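Local coordinates for amidohydrolase family protein (Acinetobacter baumannii, PDB 4I6K) that probably hydrolyses the lactone ring of 2-pyrone-4,6-dicarboxylic acid, as a member of the amidohydrolase family, at residues A45-D50 with P250-E255; K265-I270 with H275-I280. All blocks are in the same frame, centred on the assembly; numbering follows the deposited sequence. Where two conformers were deposited one is given.

Contact 1: A45-D50 with P250-E255; sequences ARYAPD and PHTQHE
Residues 45-50 and 250-255 are two loops with no regular secondary structure that meet where Tyr-47 reaches Thr-252 and Gln-253; their backbones stay apart, the nearest CA pair being Pro-49 and Thr-252 at 7.3 Å. The second loop is bent by a type II beta turn from His-251 to His-254, closed by a weak hydrogen bond from His-254 N to His-251 O, and this turn holds Thr-252 and Gln-253 at its two corners, both with their side chains directed at the first loop. Tyr-47 CG sits between its backbone N and carbonyl carbon (chi1 69°), a torsion that sends the phenol across the gap. There Thr-252 OG1 donates a hydrogen bond of 2.9 Å to Tyr-47 OH, while Thr-252 CB lies 3.6 Å from Tyr-47 CE1. Gln-253 lies over one face of the same ring, its amide plane only 17° from the ring plane. Gln-253 CD stands 3.7 Å above the Tyr-47 ring plane, offset toward the rim. Gln-253 CG makes a CH-pi contact 4.0 Å from the ring centroid. The amide oxygen OE1 comes down beside Tyr-47 CB at 3.4 Å. Pro-49 adds a lighter apolar touch to Thr-252 CG2. Within the turn, His-254 ND1 bonds almost straight to Thr-252 O (3.1 Å, 169°), with the oxygen in the imidazole plane. Arg-216 also bonds Thr-252 OG1, and Phe-77 meets the Tyr-47 ring edge-to-face. Tyr-47 OH and Arg-46 NH2 both hydrogen-bond bound citric acid, probably from the crystallisation liquor. These loops follow the first and last strands of the parallel sheet, an arrangement that fits the C-terminal mouth of the amidohydrolase (beta/alpha)8 barrel, where the family's active site lies.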
# COMPACT_ATOMS: atom_id res chain seq x y z
N ALA A 45 -12.10 12.37 -9.63
CA ALA A 45 -11.09 11.33 -9.87
C ALA A 45 -9.97 11.83 -10.77
O ALA A 45 -10.22 12.52 -11.77
CB ALA A 45 -11.73 10.10 -10.47
N ARG A 46 -8.72 11.52 -10.42
CA ARG A 46 -7.57 11.88 -11.25
C ARG A 46 -7.65 11.12 -12.57
O ARG A 46 -7.13 11.58 -13.59
CB ARG A 46 -6.25 11.54 -10.55
CG ARG A 46 -5.78 12.54 -9.51
CD ARG A 46 -4.42 12.14 -8.88
NE ARG A 46 -4.55 11.19 -7.77
CZ ARG A 46 -4.07 9.94 -7.77
NH1 ARG A 46 -3.42 9.48 -8.83
NH2 ARG A 46 -4.23 9.15 -6.72
N TYR A 47 -8.28 9.95 -12.53
CA TYR A 47 -8.45 9.11 -13.71
C TYR A 47 -9.55 8.11 -13.46
O TYR A 47 -9.97 7.88 -12.32
CB TYR A 47 -7.15 8.38 -14.06
CG TYR A 47 -6.74 7.33 -13.07
CD1 TYR A 47 -6.95 5.98 -13.33
CD2 TYR A 47 -6.14 7.68 -11.87
CE1 TYR A 47 -6.57 5.01 -12.42
CE2 TYR A 47 -5.76 6.73 -10.95
CZ TYR A 47 -5.98 5.40 -11.22
OH TYR A 47 -5.59 4.46 -10.29
N ALA A 48 -10.02 7.50 -14.55
CA ALA A 48 -11.12 6.54 -14.48
C ALA A 48 -10.85 5.44 -15.48
O ALA A 48 -11.12 5.60 -16.67
CB ALA A 48 -12.44 7.22 -14.80
N PRO A 49 -10.31 4.31 -15.00
CA PRO A 49 -9.94 3.20 -15.86
C PRO A 49 -11.16 2.69 -16.63
O PRO A 49 -12.28 2.77 -16.13
CB PRO A 49 -9.45 2.13 -14.88
CG PRO A 49 -9.27 2.84 -13.56
CD PRO A 49 -10.23 3.96 -13.57
N ASP A 50 -10.94 2.17 -17.83
CA ASP A 50 -12.04 1.75 -18.72
C ASP A 50 -11.98 0.25 -19.00
O ASP A 50 -12.04 -0.18 -20.15
CB ASP A 50 -11.95 2.52 -20.04
CG ASP A 50 -13.09 2.19 -20.99
OD1 ASP A 50 -14.20 1.85 -20.51
OD2 ASP A 50 -12.87 2.27 -22.22
N PRO A 250 -4.00 -3.78 -10.99
CA PRO A 250 -3.68 -4.00 -12.39
C PRO A 250 -2.87 -2.87 -13.00
O PRO A 250 -3.05 -2.55 -14.17
CB PRO A 250 -5.06 -4.00 -13.04
CG PRO A 250 -5.79 -2.91 -12.26
CD PRO A 250 -5.21 -2.95 -10.84
N HIS A 251 -2.00 -2.25 -12.20
CA HIS A 251 -0.98 -1.32 -12.72
C HIS A 251 -1.58 -0.18 -13.49
O HIS A 251 -1.24 0.04 -14.66
CB HIS A 251 0.03 -2.06 -13.61
CG HIS A 251 0.37 -3.43 -13.10
ND1 HIS A 251 0.00 -4.59 -13.75
CD2 HIS A 251 1.00 -3.82 -11.96
CE1 HIS A 251 0.41 -5.63 -13.05
NE2 HIS A 251 1.01 -5.19 -11.96
N THR A 252 -2.49 0.56 -12.84
CA THR A 252 -3.26 1.63 -13.48
C THR A 252 -2.39 2.71 -14.11
O THR A 252 -1.40 3.14 -13.52
CB THR A 252 -4.23 2.32 -12.49
OG1 THR A 252 -3.56 2.59 -11.24
CG2 THR A 252 -5.48 1.46 -12.26
N GLN A 253 -2.80 3.17 -15.30
CA GLN A 253 -2.10 4.23 -15.99
C GLN A 253 -0.72 3.75 -16.42
O GLN A 253 0.14 4.55 -16.76
CB GLN A 253 -1.97 5.49 -15.11
CG GLN A 253 -3.30 6.04 -14.66
CD GLN A 253 -3.24 7.50 -14.27
OE1 GLN A 253 -3.88 8.35 -14.90
NE2 GLN A 253 -2.47 7.80 -13.24
N HIS A 254 -0.52 2.44 -16.40
CA HIS A 254 0.75 1.83 -16.79
C HIS A 254 0.48 0.49 -17.44
O HIS A 254 1.38 -0.37 -17.54
CB HIS A 254 1.65 1.61 -15.57
CG HIS A 254 2.26 2.86 -15.02
ND1 HIS A 254 1.58 3.69 -14.15
CD2 HIS A 254 3.48 3.40 -15.18
CE1 HIS A 254 2.36 4.71 -13.82
NE2 HIS A 254 3.52 4.55 -14.43
N GLU A 255 -0.77 0.31 -17.87
CA GLU A 255 -1.25 -0.98 -18.33
C GLU A 255 -0.52 -1.46 -19.58
O GLU A 255 -0.33 -2.65 -19.76
CB GLU A 255 -2.76 -0.94 -18.57
CG GLU A 255 -3.59 -0.66 -17.33
CD GLU A 255 -3.84 0.81 -17.12
OE1 GLU A 255 -4.75 1.15 -16.32
OE2 GLU A 255 -3.14 1.62 -17.75

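Contact 2: K265-I270 with H275-I280; sequences KAFKQI and HEQCLI
Phe-267 of helix 260-270 reaches across to Gln-277 and Ile-280 of helix 274-289, and its ring makes the close-packed part of the contact. With CG anti to the backbone N (chi1 168°), the ring extends toward the second helix, placing CE1 3.8 Å from Gln-277 CG and CE2 3.9 Å from Ile-280 CG2. Trp-245 and Leu-281 also meet this ring, and Tyr-231 of helix 222-237 touches Ile-280, making this the buried side. The short segments run at 124° to each other, their axes 10.8 Å apart at closest approach. The two are successive helices joined by a short turn, the last of the chain, after the final strand of the barrel sheet; Asp-273 OD1 accepts a hydrogen bond from His-275 N near the start of the second helix. Toward solvent the packing thins to the extended side chain of Gln-277, which crosses Lys-268 at about a right angle. Its NE2 lies 3.7 Å from Lys-268 CA and 3.9 Å from Lys-268 CB, but its hydrogen bond goes to Val-271 O in the connecting turn. The remainder of the exposed lysine leads away from the second helix.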
# COMPACT_ATOMS: atom_id res chain seq x y z
N LYS A 265 8.91 -10.00 -11.97
CA LYS A 265 10.27 -10.02 -12.51
C LYS A 265 11.16 -8.93 -11.90
O LYS A 265 12.28 -9.21 -11.47
CB LYS A 265 10.25 -9.91 -14.03
CG LYS A 265 11.61 -10.05 -14.68
CD LYS A 265 11.49 -10.25 -16.18
CE LYS A 265 12.85 -10.46 -16.81
NZ LYS A 265 13.54 -11.69 -16.32
N ALA A 266 10.67 -7.70 -11.86
CA ALA A 266 11.43 -6.61 -11.27
C ALA A 266 11.71 -6.87 -9.78
O ALA A 266 12.76 -6.49 -9.26
CB ALA A 266 10.68 -5.29 -11.45
N PHE A 267 10.78 -7.52 -9.10
CA PHE A 267 10.97 -7.77 -7.69
C PHE A 267 12.22 -8.61 -7.48
O PHE A 267 13.03 -8.35 -6.59
CB PHE A 267 9.74 -8.45 -7.08
CG PHE A 267 9.97 -9.00 -5.71
CD1 PHE A 267 10.11 -10.37 -5.51
CD2 PHE A 267 10.09 -8.15 -4.62
CE1 PHE A 267 10.35 -10.89 -4.25
CE2 PHE A 267 10.34 -8.65 -3.36
CZ PHE A 267 10.47 -10.04 -3.17
N LYS A 268 12.36 -9.64 -8.31
CA LYS A 268 13.48 -10.57 -8.20
C LYS A 268 14.79 -9.90 -8.60
O LYS A 268 15.86 -10.31 -8.18
CB LYS A 268 13.24 -11.80 -9.08
CG LYS A 268 12.00 -12.61 -8.71
CD LYS A 268 11.95 -13.92 -9.51
CE LYS A 268 10.67 -14.70 -9.24
NZ LYS A 268 10.33 -15.63 -10.35
N GLN A 269 14.70 -8.91 -9.48
CA GLN A 269 15.84 -8.05 -9.76
C GLN A 269 16.25 -7.11 -8.66
O GLN A 269 17.41 -6.98 -8.36
CB GLN A 269 15.62 -7.28 -11.04
CG GLN A 269 16.07 -8.06 -12.22
CD GLN A 269 15.46 -7.56 -13.49
OE1 GLN A 269 15.21 -8.34 -14.41
NE2 GLN A 269 15.22 -6.26 -13.55
N ILE A 270 15.27 -6.47 -8.06
CA ILE A 270 15.52 -5.64 -6.89
C ILE A 270 15.95 -6.48 -5.69
O ILE A 270 16.91 -6.16 -5.01
CB ILE A 270 14.26 -4.84 -6.50
CG1 ILE A 270 13.94 -3.80 -7.58
CG2 ILE A 270 14.46 -4.17 -5.14
CD1 ILE A 270 12.45 -3.56 -7.76
N HIS A 275 16.75 -15.67 0.42
CA HIS A 275 16.42 -15.62 1.84
C HIS A 275 15.60 -14.36 2.08
O HIS A 275 14.58 -14.40 2.78
CB HIS A 275 17.68 -15.61 2.71
CG HIS A 275 18.68 -16.67 2.36
ND1 HIS A 275 18.37 -18.02 2.38
CD2 HIS A 275 19.98 -16.58 2.01
CE1 HIS A 275 19.44 -18.71 2.03
NE2 HIS A 275 20.43 -17.87 1.80
N GLU A 276 16.06 -13.24 1.51
CA GLU A 276 15.36 -11.97 1.64
C GLU A 276 13.99 -11.98 0.95
O GLU A 276 13.03 -11.36 1.43
CB GLU A 276 16.21 -10.84 1.10
CG GLU A 276 17.46 -10.61 1.92
CD GLU A 276 18.34 -9.55 1.31
OE1 GLU A 276 17.92 -8.95 0.29
OE2 GLU A 276 19.45 -9.31 1.83
N GLN A 277 13.91 -12.66 -0.18
CA GLN A 277 12.63 -12.83 -0.84
C GLN A 277 11.65 -13.57 0.07
O GLN A 277 10.47 -13.23 0.13
CB GLN A 277 12.80 -13.54 -2.19
CG GLN A 277 13.50 -12.71 -3.28
CD GLN A 277 13.78 -13.53 -4.54
OE1 GLN A 277 13.45 -14.71 -4.60
NE2 GLN A 277 14.39 -12.91 -5.54
N CYS A 278 12.14 -14.57 0.80
CA CYS A 278 11.29 -15.31 1.72
C CYS A 278 10.72 -14.43 2.83
O CYS A 278 9.53 -14.50 3.14
CB CYS A 278 12.03 -16.53 2.28
SG CYS A 278 12.36 -17.85 1.05
N LEU A 279 11.56 -13.58 3.42
CA LEU A 279 11.09 -12.69 4.47
C LEU A 279 10.04 -11.76 3.90
O LEU A 279 8.98 -11.56 4.48
CB LEU A 279 12.24 -11.85 5.03
CG LEU A 279 13.21 -12.45 6.05
CD1 LEU A 279 14.12 -11.34 6.54
CD2 LEU A 279 12.49 -13.10 7.22
N ILE A 280 10.37 -11.14 2.78
CA ILE A 280 9.50 -10.17 2.14
C ILE A 280 8.17 -10.75 1.64
O ILE A 280 7.15 -10.15 1.80
CB ILE A 280 10.23 -9.40 1.03
CG1 ILE A 280 11.44 -8.68 1.62
CG2 ILE A 280 9.33 -8.40 0.37
CD1 ILE A 280 12.24 -7.89 0.68

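In the fold
Both contacts are partly buried and lie at similar distances from the chain centre, about 16 and 17 Å, yet their own centres are 26 Å apart and they do not touch. Contact 1 spans 199 residues, joining the loops that follow the first and last strands of the sheet, with citric acid bound beside the first of them. Contact 2 is local, between successive helices with a short turn between them. Chemistry follows place: the loop contact combines a hydroxyl pair with amide-on-ring stacking beside a ligand, whereas the helix contact has no hydrogen bond across its segments and rests chiefly on an aromatic ring against aliphatic carbons. Helix 260-270 follows the loop that carries 250-255, so contact 2 opens shortly after contact 1 closes.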